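Local coordinates for protein yersinopine synthase (Yersinia pestis, PDB 6C4M) that catalyses the NADPH-dependent reductive condensation of pyruvate with an aminobutanoate-histidine intermediate, the last step in making the metallophore yersinopine, at residues Y307-N312 against L420-P425; L410-L415 against D457-Q462. All coordinates share one frame; numbering follows the deposited sequence.

Interaction 1: Y307-N312 against L420-P425; sequences YKRLLN and LDVVMP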
ATOM      1  N   TYR A 307      -3.034  10.488 -23.772  1.00 31.35           N
ATOM      2  CA  TYR A 307      -2.130   9.985 -24.796  1.00 30.11           C
ATOM      3  C   TYR A 307      -2.877   9.115 -25.798  1.00 32.14           C
ATOM      4  O   TYR A 307      -2.584   9.147 -26.989  1.00 31.65           O
ATOM      5  CB  TYR A 307      -0.987   9.200 -24.160  1.00 29.86           C
ATOM      6  CG  TYR A 307       0.052  10.008 -23.384  1.00 33.95           C
ATOM      7  CD1 TYR A 307       0.394  11.305 -23.735  1.00 43.45           C
ATOM      8  CD2 TYR A 307       0.719   9.439 -22.311  1.00 35.44           C
ATOM      9  CE1 TYR A 307       1.373  12.018 -23.027  1.00 42.41           C
ATOM     10  CE2 TYR A 307       1.693  10.136 -21.600  1.00 34.66           C
ATOM     11  CZ  TYR A 307       2.015  11.420 -21.946  1.00 43.56           C
ATOM     12  OH  TYR A 307       2.981  12.102 -21.192  1.00 43.92           O
ATOM     13  N   LYS A 308      -3.871   8.360 -25.345  1.00 29.72           N
ATOM     14  CA  LYS A 308      -4.696   7.614 -26.288  1.00 31.04           C
ATOM     15  C   LYS A 308      -5.374   8.554 -27.276  1.00 30.66           C
ATOM     16  O   LYS A 308      -5.423   8.271 -28.487  1.00 31.00           O
ATOM     17  CB  LYS A 308      -5.733   6.784 -25.548  1.00 32.98           C
ATOM     18  CG  LYS A 308      -6.870   6.251 -26.399  1.00 34.97           C
ATOM     19  CD  LYS A 308      -7.784   5.434 -25.464  1.00 47.55           C
ATOM     20  CE  LYS A 308      -8.935   4.802 -26.189  1.00 52.66           C
ATOM     21  NZ  LYS A 308      -9.729   5.817 -26.905  1.00 59.70           N
ATOM     22  N   ARG A 309      -5.911   9.672 -26.778  1.00 32.55           N
ATOM     23  CA  ARG A 309      -6.520  10.670 -27.655  1.00 39.76           C
ATOM     24  C   ARG A 309      -5.519  11.190 -28.672  1.00 37.70           C
ATOM     25  O   ARG A 309      -5.842  11.329 -29.855  1.00 38.49           O
ATOM     26  CB  ARG A 309      -7.066  11.848 -26.846  1.00 38.08           C
ATOM     27  CG  ARG A 309      -8.559  12.086 -27.027  1.00 49.22           C
ATOM     28  CD  ARG A 309      -9.111  13.280 -26.176  1.00 54.58           C
ATOM     29  NE  ARG A 309      -8.764  13.198 -24.749  1.00 47.88           N
ATOM     30  CZ  ARG A 309      -9.324  12.361 -23.880  1.00 56.01           C
ATOM     31  NH1 ARG A 309     -10.267  11.521 -24.286  1.00 68.41           N
ATOM     32  NH2 ARG A 309      -8.937  12.355 -22.604  1.00 51.88           N
ATOM     33  N   LEU A 310      -4.310  11.528 -28.211  1.00 32.90           N
ATOM     34  CA  LEU A 310      -3.308  12.108 -29.098  1.00 30.16           C
ATOM     35  C   LEU A 310      -2.809  11.087 -30.105  1.00 31.87           C
ATOM     36  O   LEU A 310      -2.740  11.368 -31.305  1.00 32.01           O
ATOM     37  CB  LEU A 310      -2.136  12.661 -28.280  1.00 29.52           C
ATOM     38  CG  LEU A 310      -0.983  13.274 -29.073  1.00 32.79           C
ATOM     39  CD1 LEU A 310      -1.483  14.388 -29.963  1.00 30.64           C
ATOM     40  CD2 LEU A 310       0.105  13.796 -28.135  1.00 30.98           C
ATOM     41  N   LEU A 311      -2.417   9.909 -29.622  1.00 30.46           N
ATOM     42  CA  LEU A 311      -1.966   8.842 -30.506  1.00 33.30           C
ATOM     43  C   LEU A 311      -3.027   8.495 -31.544  1.00 33.91           C
ATOM     44  O   LEU A 311      -2.737   8.424 -32.747  1.00 34.55           O
ATOM     45  CB  LEU A 311      -1.602   7.623 -29.680  1.00 34.48           C
ATOM     46  CG  LEU A 311      -0.341   7.754 -28.831  1.00 27.33           C
ATOM     47  CD1 LEU A 311      -0.213   6.584 -27.877  1.00 30.45           C
ATOM     48  CD2 LEU A 311       0.866   7.815 -29.732  1.00 30.43           C
ATOM     49  N   ASN A 312      -4.264   8.269 -31.097  1.00 32.34           N
ATOM     50  CA  ASN A 312      -5.332   7.954 -32.038  1.00 37.17           C
ATOM     51  C   ASN A 312      -5.443   9.014 -33.124  1.00 37.16           C
ATOM     52  O   ASN A 312      -5.629   8.690 -34.302  1.00 33.36           O
ATOM     53  CB  ASN A 312      -6.657   7.816 -31.301  1.00 35.95           C
ATOM     54  CG  ASN A 312      -6.742   6.535 -30.476  1.00 37.04           C
ATOM     55  OD1 ASN A 312      -5.797   5.753 -30.413  1.00 37.23           O
ATOM     56  ND2 ASN A 312      -7.856   6.342 -29.823  1.00 34.00           N
ATOM     57  N   LEU A 420      -3.326  20.024 -33.176  1.00 39.93           N
ATOM     58  CA  LEU A 420      -4.185  19.053 -33.838  1.00 37.50           C
ATOM     59  C   LEU A 420      -5.613  19.056 -33.316  1.00 40.50           C
ATOM     60  O   LEU A 420      -6.401  18.197 -33.717  1.00 43.53           O
ATOM     61  CB  LEU A 420      -3.585  17.660 -33.697  1.00 38.99           C
ATOM     62  CG  LEU A 420      -2.209  17.511 -34.347  1.00 40.77           C
ATOM     63  CD1 LEU A 420      -1.589  16.142 -34.071  1.00 34.00           C
ATOM     64  CD2 LEU A 420      -2.340  17.725 -35.806  1.00 37.85           C
ATOM     65  N   ASP A 421      -5.965  19.998 -32.444  1.00 38.97           N
ATOM     66  CA  ASP A 421      -7.321  20.113 -31.910  1.00 45.72           C
ATOM     67  C   ASP A 421      -7.660  18.937 -30.984  1.00 45.46           C
ATOM     68  O   ASP A 421      -8.790  18.442 -30.961  1.00 42.43           O
ATOM     69  CB  ASP A 421      -8.342  20.239 -33.044  1.00 48.79           C
ATOM     70  CG  ASP A 421      -8.050  21.432 -33.961  1.00 59.26           C
ATOM     71  OD1 ASP A 421      -7.960  22.561 -33.423  1.00 55.21           O
ATOM     72  OD2 ASP A 421      -7.894  21.238 -35.200  1.00 57.80           O
ATOM     73  N   VAL A 422      -6.672  18.498 -30.212  1.00 39.06           N
ATOM     74  CA  VAL A 422      -6.819  17.401 -29.260  1.00 36.00           C
ATOM     75  C   VAL A 422      -6.658  17.983 -27.863  1.00 37.40           C
ATOM     76  O   VAL A 422      -5.650  18.639 -27.582  1.00 35.91           O
ATOM     77  CB  VAL A 422      -5.766  16.306 -29.502  1.00 35.72           C
ATOM     78  CG1 VAL A 422      -5.806  15.285 -28.395  1.00 37.46           C
ATOM     79  CG2 VAL A 422      -5.975  15.608 -30.859  1.00 34.73           C
ATOM     80  N   VAL A 423      -7.615  17.716 -26.978  1.00 36.37           N
ATOM     81  CA  VAL A 423      -7.540  18.206 -25.604  1.00 39.42           C
ATOM     82  C   VAL A 423      -6.954  17.113 -24.728  1.00 35.51           C
ATOM     83  O   VAL A 423      -7.307  15.933 -24.867  1.00 39.24           O
ATOM     84  CB  VAL A 423      -8.922  18.663 -25.091  1.00 42.07           C
ATOM     85  CG1 VAL A 423      -9.537  19.642 -26.093  1.00 48.88           C
ATOM     86  CG2 VAL A 423      -9.830  17.490 -24.845  1.00 50.77           C
ATOM     87  N   MET A 424      -6.015  17.498 -23.864  1.00 35.35           N
ATOM     88  CA  MET A 424      -5.391  16.597 -22.888  1.00 33.50           C
ATOM     89  C   MET A 424      -5.520  17.230 -21.498  1.00 31.07           C
ATOM     90  O   MET A 424      -4.565  17.827 -20.974  1.00 28.72           O
ATOM     91  CB  MET A 424      -3.930  16.327 -23.265  1.00 29.73           C
ATOM     92  CG  MET A 424      -3.717  15.718 -24.687  1.00 32.00           C
ATOM     93  SD  MET A 424      -1.962  15.677 -25.078  1.00 32.36           S
ATOM     94  CE  MET A 424      -1.595  14.166 -24.228  1.00 35.09           C
ATOM     95  N   PRO A 425      -6.697  17.126 -20.870  1.00 33.69           N
ATOM     96  CA  PRO A 425      -6.924  17.877 -19.620  1.00 34.56           C
ATOM     97  C   PRO A 425      -6.011  17.466 -18.493  1.00 35.64           C
ATOM     98  O   PRO A 425      -5.665  18.305 -17.659  1.00 33.84           O
ATOM     99  CB  PRO A 425      -8.392  17.579 -19.284  1.00 37.39           C
ATOM    100  CG  PRO A 425      -8.998  17.128 -20.531  1.00 42.87           C
ATOM    101  CD  PRO A 425      -7.920  16.460 -21.334  1.00 37.76           C
TER
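Val423 O lies at the edge of the Arg309 guanidinium, tilted 16° from its plane, while the ring of Tyr307 is approached obliquely by the methyl of Met424. Arg309 NE donates to Val423 O over 3.1 Å, an N-H...O angle of 137°; the donor lies almost in line with the C=O bond. A bend at chi3 turns the group to this carbonyl, and NH2 forms a salt bridge with Asp306 one turn back. The bend at SD of Met424 (chi3 83°) turns CE to the tyrosine ring, 3.5 Å from Tyr307 CD1, the two side chains crossing at about a right angle. Met424 SD itself lies 4.1 Å from Leu310 CD2. The contact illustrates how a helix-loop-helix connection is laid along a third helix: Asp421, with positive phi, is the C-prime residue of the Schellman motif ending helix 401-419, and Met424 is the N-cap residue of helix 425-445. Between these points Val422 CG1 sits 4.0 Å from both Arg309 CB and Leu310 N. Tyr307, whose side chain is about 8 Å from that of the inferred proton donor/acceptor His260, stacks edge-to-face with Tyr258 and bonds through OH to Asn257 O.

Interaction 2: L410-L415 against D457-Q462; sequences LRTLLL and DDCDRQ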
ATOM      1  N   LEU A 410       6.482  16.337 -22.098  1.00 28.32           N
ATOM      2  CA  LEU A 410       5.039  16.452 -22.078  1.00 26.81           C
ATOM      3  C   LEU A 410       4.593  17.777 -22.669  1.00 24.97           C
ATOM      4  O   LEU A 410       3.575  17.825 -23.372  1.00 27.95           O
ATOM      5  CB  LEU A 410       4.528  16.269 -20.632  1.00 27.93           C
ATOM      6  CG  LEU A 410       3.033  16.424 -20.412  1.00 30.09           C
ATOM      7  CD1 LEU A 410       2.315  15.397 -21.257  1.00 31.90           C
ATOM      8  CD2 LEU A 410       2.728  16.221 -18.932  1.00 28.63           C
ATOM      9  N   ARG A 411       5.335  18.863 -22.425  1.00 24.63           N
ATOM     10  CA  ARG A 411       4.955  20.133 -23.038  1.00 28.62           C
ATOM     11  C   ARG A 411       4.985  20.046 -24.555  1.00 27.62           C
ATOM     12  O   ARG A 411       4.083  20.555 -25.234  1.00 27.68           O
ATOM     13  CB  ARG A 411       5.869  21.261 -22.573  1.00 33.08           C
ATOM     14  CG  ARG A 411       5.557  22.618 -23.257  1.00 35.39           C
ATOM     15  CD  ARG A 411       6.314  23.769 -22.616  1.00 45.86           C
ATOM     16  NE  ARG A 411       6.090  23.773 -21.166  1.00 51.11           N
ATOM     17  CZ  ARG A 411       6.473  24.737 -20.349  1.00 55.31           C
ATOM     18  NH1 ARG A 411       7.079  25.809 -20.853  1.00 64.59           N
ATOM     19  NH2 ARG A 411       6.224  24.637 -19.035  1.00 53.09           N
ATOM     20  N   THR A 412       6.025  19.421 -25.116  1.00 27.02           N
ATOM     21  CA  THR A 412       6.075  19.272 -26.568  1.00 26.70           C
ATOM     22  C   THR A 412       4.811  18.586 -27.073  1.00 30.50           C
ATOM     23  O   THR A 412       4.178  19.057 -28.026  1.00 28.12           O
ATOM     24  CB  THR A 412       7.335  18.496 -26.990  1.00 27.38           C
ATOM     25  OG1 THR A 412       8.514  19.276 -26.695  1.00 28.54           O
ATOM     26  CG2 THR A 412       7.309  18.208 -28.505  1.00 30.20           C
ATOM     27  N   LEU A 413       4.399  17.492 -26.414  1.00 26.67           N
ATOM     28  CA  LEU A 413       3.205  16.769 -26.850  1.00 27.48           C
ATOM     29  C   LEU A 413       1.925  17.557 -26.618  1.00 26.00           C
ATOM     30  O   LEU A 413       0.997  17.484 -27.437  1.00 28.42           O
ATOM     31  CB  LEU A 413       3.144  15.422 -26.150  1.00 25.15           C
ATOM     32  CG  LEU A 413       4.286  14.482 -26.503  1.00 28.00           C
ATOM     33  CD1 LEU A 413       4.401  13.279 -25.572  1.00 32.95           C
ATOM     34  CD2 LEU A 413       4.067  14.004 -27.891  1.00 29.13           C
ATOM     35  N   LEU A 414       1.850  18.318 -25.529  1.00 29.32           N
ATOM     36  CA  LEU A 414       0.678  19.153 -25.291  1.00 30.96           C
ATOM     37  C   LEU A 414       0.546  20.219 -26.362  1.00 31.43           C
ATOM     38  O   LEU A 414      -0.565  20.515 -26.813  1.00 28.99           O
ATOM     39  CB  LEU A 414       0.759  19.820 -23.914  1.00 32.53           C
ATOM     40  CG  LEU A 414      -0.504  20.567 -23.462  1.00 37.40           C
ATOM     41  CD1 LEU A 414      -1.663  19.603 -23.258  1.00 35.87           C
ATOM     42  CD2 LEU A 414      -0.257  21.290 -22.156  1.00 40.18           C
ATOM     43  N   LEU A 415       1.665  20.822 -26.766  1.00 29.90           N
ATOM     44  CA  LEU A 415       1.613  21.808 -27.843  1.00 28.84           C
ATOM     45  C   LEU A 415       1.206  21.159 -29.156  1.00 29.23           C
ATOM     46  O   LEU A 415       0.393  21.718 -29.903  1.00 26.98           O
ATOM     47  CB  LEU A 415       2.959  22.520 -27.996  1.00 30.24           C
ATOM     48  CG  LEU A 415       3.276  23.407 -26.785  1.00 33.06           C
ATOM     49  CD1 LEU A 415       4.717  23.889 -26.802  1.00 31.87           C
ATOM     50  CD2 LEU A 415       2.336  24.595 -26.786  1.00 37.55           C
ATOM     51  N   ASP A 457      12.443  27.096 -23.060  1.00 34.66           N
ATOM     52  CA  ASP A 457      12.736  25.828 -23.700  1.00 34.25           C
ATOM     53  C   ASP A 457      12.395  25.978 -25.171  1.00 35.19           C
ATOM     54  O   ASP A 457      11.790  26.969 -25.583  1.00 37.88           O
ATOM     55  CB  ASP A 457      11.919  24.702 -23.060  1.00 29.32           C
ATOM     56  CG  ASP A 457      10.425  24.937 -23.175  1.00 32.52           C
ATOM     57  OD1 ASP A 457       9.900  25.100 -24.296  1.00 32.60           O
ATOM     58  OD2 ASP A 457       9.763  24.958 -22.125  1.00 32.83           O
ATOM     59  N   ASP A 458      12.730  24.959 -25.950  1.00 38.12           N
ATOM     60  CA  ASP A 458      12.399  24.944 -27.374  1.00 44.88           C
ATOM     61  C   ASP A 458      11.381  23.853 -27.699  1.00 38.12           C
ATOM     62  O   ASP A 458      11.447  23.217 -28.753  1.00 32.45           O
ATOM     63  CB  ASP A 458      13.641  24.800 -28.270  1.00 48.80           C
ATOM     64  CG  ASP A 458      14.680  23.831 -27.732  1.00 49.07           C
ATOM     65  OD1 ASP A 458      14.320  22.704 -27.333  1.00 47.39           O
ATOM     66  OD2 ASP A 458      15.885  24.205 -27.774  1.00 55.50           O
ATOM     67  N   CYS A 459      10.410  23.657 -26.791  1.00 28.56           N
ATOM     68  CA  CYS A 459       9.321  22.718 -27.044  1.00 25.79           C
ATOM     69  C   CYS A 459       8.407  23.213 -28.152  1.00 27.17           C
ATOM     70  O   CYS A 459       7.865  22.406 -28.916  1.00 28.72           O
ATOM     71  CB  CYS A 459       8.494  22.480 -25.765  1.00 30.71           C
ATOM     72  SG  CYS A 459       9.474  21.805 -24.423  1.00 30.08           S
ATOM     73  N   ASP A 460       8.238  24.528 -28.276  1.00 25.67           N
ATOM     74  CA  ASP A 460       7.373  25.069 -29.326  1.00 31.96           C
ATOM     75  C   ASP A 460       7.899  24.710 -30.716  1.00 29.81           C
ATOM     76  O   ASP A 460       7.156  24.210 -31.567  1.00 28.98           O
ATOM     77  CB  ASP A 460       7.217  26.600 -29.165  1.00 38.32           C
ATOM     78  CG  ASP A 460       8.552  27.332 -28.928  1.00 43.85           C
ATOM     79  OD1 ASP A 460       9.642  26.747 -29.122  1.00 46.33           O
ATOM     80  OD2 ASP A 460       8.515  28.536 -28.554  1.00 62.57           O
ATOM     81  N   ARG A 461       9.185  24.921 -30.954  1.00 30.01           N
ATOM     82  CA  ARG A 461       9.721  24.619 -32.271  1.00 34.29           C
ATOM     83  C   ARG A 461       9.619  23.121 -32.555  1.00 33.62           C
ATOM     84  O   ARG A 461       9.314  22.702 -33.679  1.00 28.44           O
ATOM     85  CB  ARG A 461      11.167  25.124 -32.366  1.00 36.79           C
ATOM     86  CG  ARG A 461      11.849  24.878 -33.701  1.00 46.87           C
ATOM     87  CD  ARG A 461      11.240  25.689 -34.866  1.00 49.23           C
ATOM     88  NE  ARG A 461      11.746  25.177 -36.147  1.00 49.52           N
ATOM     89  CZ  ARG A 461      11.078  25.211 -37.297  1.00 52.47           C
ATOM     90  NH1 ARG A 461       9.857  25.743 -37.350  1.00 48.64           N
ATOM     91  NH2 ARG A 461      11.641  24.708 -38.402  1.00 51.01           N
ATOM     92  N   GLN A 462       9.831  22.297 -31.536  1.00 32.50           N
ATOM     93  CA  GLN A 462       9.778  20.847 -31.735  1.00 30.40           C
ATOM     94  C   GLN A 462       8.374  20.394 -32.119  1.00 30.39           C
ATOM     95  O   GLN A 462       8.193  19.602 -33.060  1.00 27.32           O
ATOM     96  CB  GLN A 462      10.246  20.148 -30.466  1.00 29.25           C
ATOM     97  CG  GLN A 462      11.719  20.311 -30.240  1.00 31.47           C
ATOM     98  CD  GLN A 462      12.250  19.493 -29.085  1.00 33.88           C
ATOM     99  OE1 GLN A 462      12.146  18.263 -29.063  1.00 37.35           O
ATOM    100  NE2 GLN A 462      12.844  20.176 -28.121  1.00 44.06           N
TER
HETATM  101  O   HOH W   1      10.840  18.223 -25.997  1.00 37.38           O
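Arg411, from helix 401-419, meets Asp457 just before helix 459-471, their flat ends strongly turned against each other with guanidinium and carboxylate planes 72° apart. This is the packing of a helix N terminus against the middle of helix 401-419, with an Asx turn at Asp457 leading into the helix. The salt bridge runs from Arg411 NH1 to Asp457 OD2 over 3.1 Å, a one-oxygen contact rather than a paired, coplanar one. The other oxygen, OD1, accepts from Cys459 N at 2.9 Å in a fairly straight bond (163°), so the carboxylate is gripped from two directions and its rotation is probably restricted. With chi1 at 60°, Asp457 CG lies between the backbone N and the carbonyl carbon, a position from which OD1 reaches back to Cys459 N. On the arginine, NH2 bonds to Gln435 OE1 of helix 425-445, which ties a third helix to the group. Closer to its backbone, the aliphatic part of Arg411 lies along Cys459, CG 3.9 Å from CB. Thr412 turns its two branches to different neighbours: CG2 stands 4.0 Å from Gln462 CB, whereas OG1 is close to Cys459 and bonds to His408 O one turn earlier. Leu415 CD1 rests over the helix backbone, 3.8 Å from Asp460 CA. A water lies 2.6 Å from Thr412 OG1 and donates a weak hydrogen bond to Gln462 OE1.

Following the chain from the N terminus, helix 294-313 comes first and supplies residues 307-312. Nearly a hundred residues later, helix 401-419 brings in 410-415, and the connection behind it, 420-425, returns to 307-312 and closes the long loop of interaction 1. Helix 425-445 then leads on to 457-462, which comes back to 410-415 and closes the shorter loop of interaction 2. The two loops therefore cross rather than nest. Their centres are 14 Å apart and they touch directly, for instance where Tyr307 OH lies 3.4 Å from Leu410 CD1. Helix 401-419 thus stands between helices 294-313 and 459-471, joining them into one helical assembly.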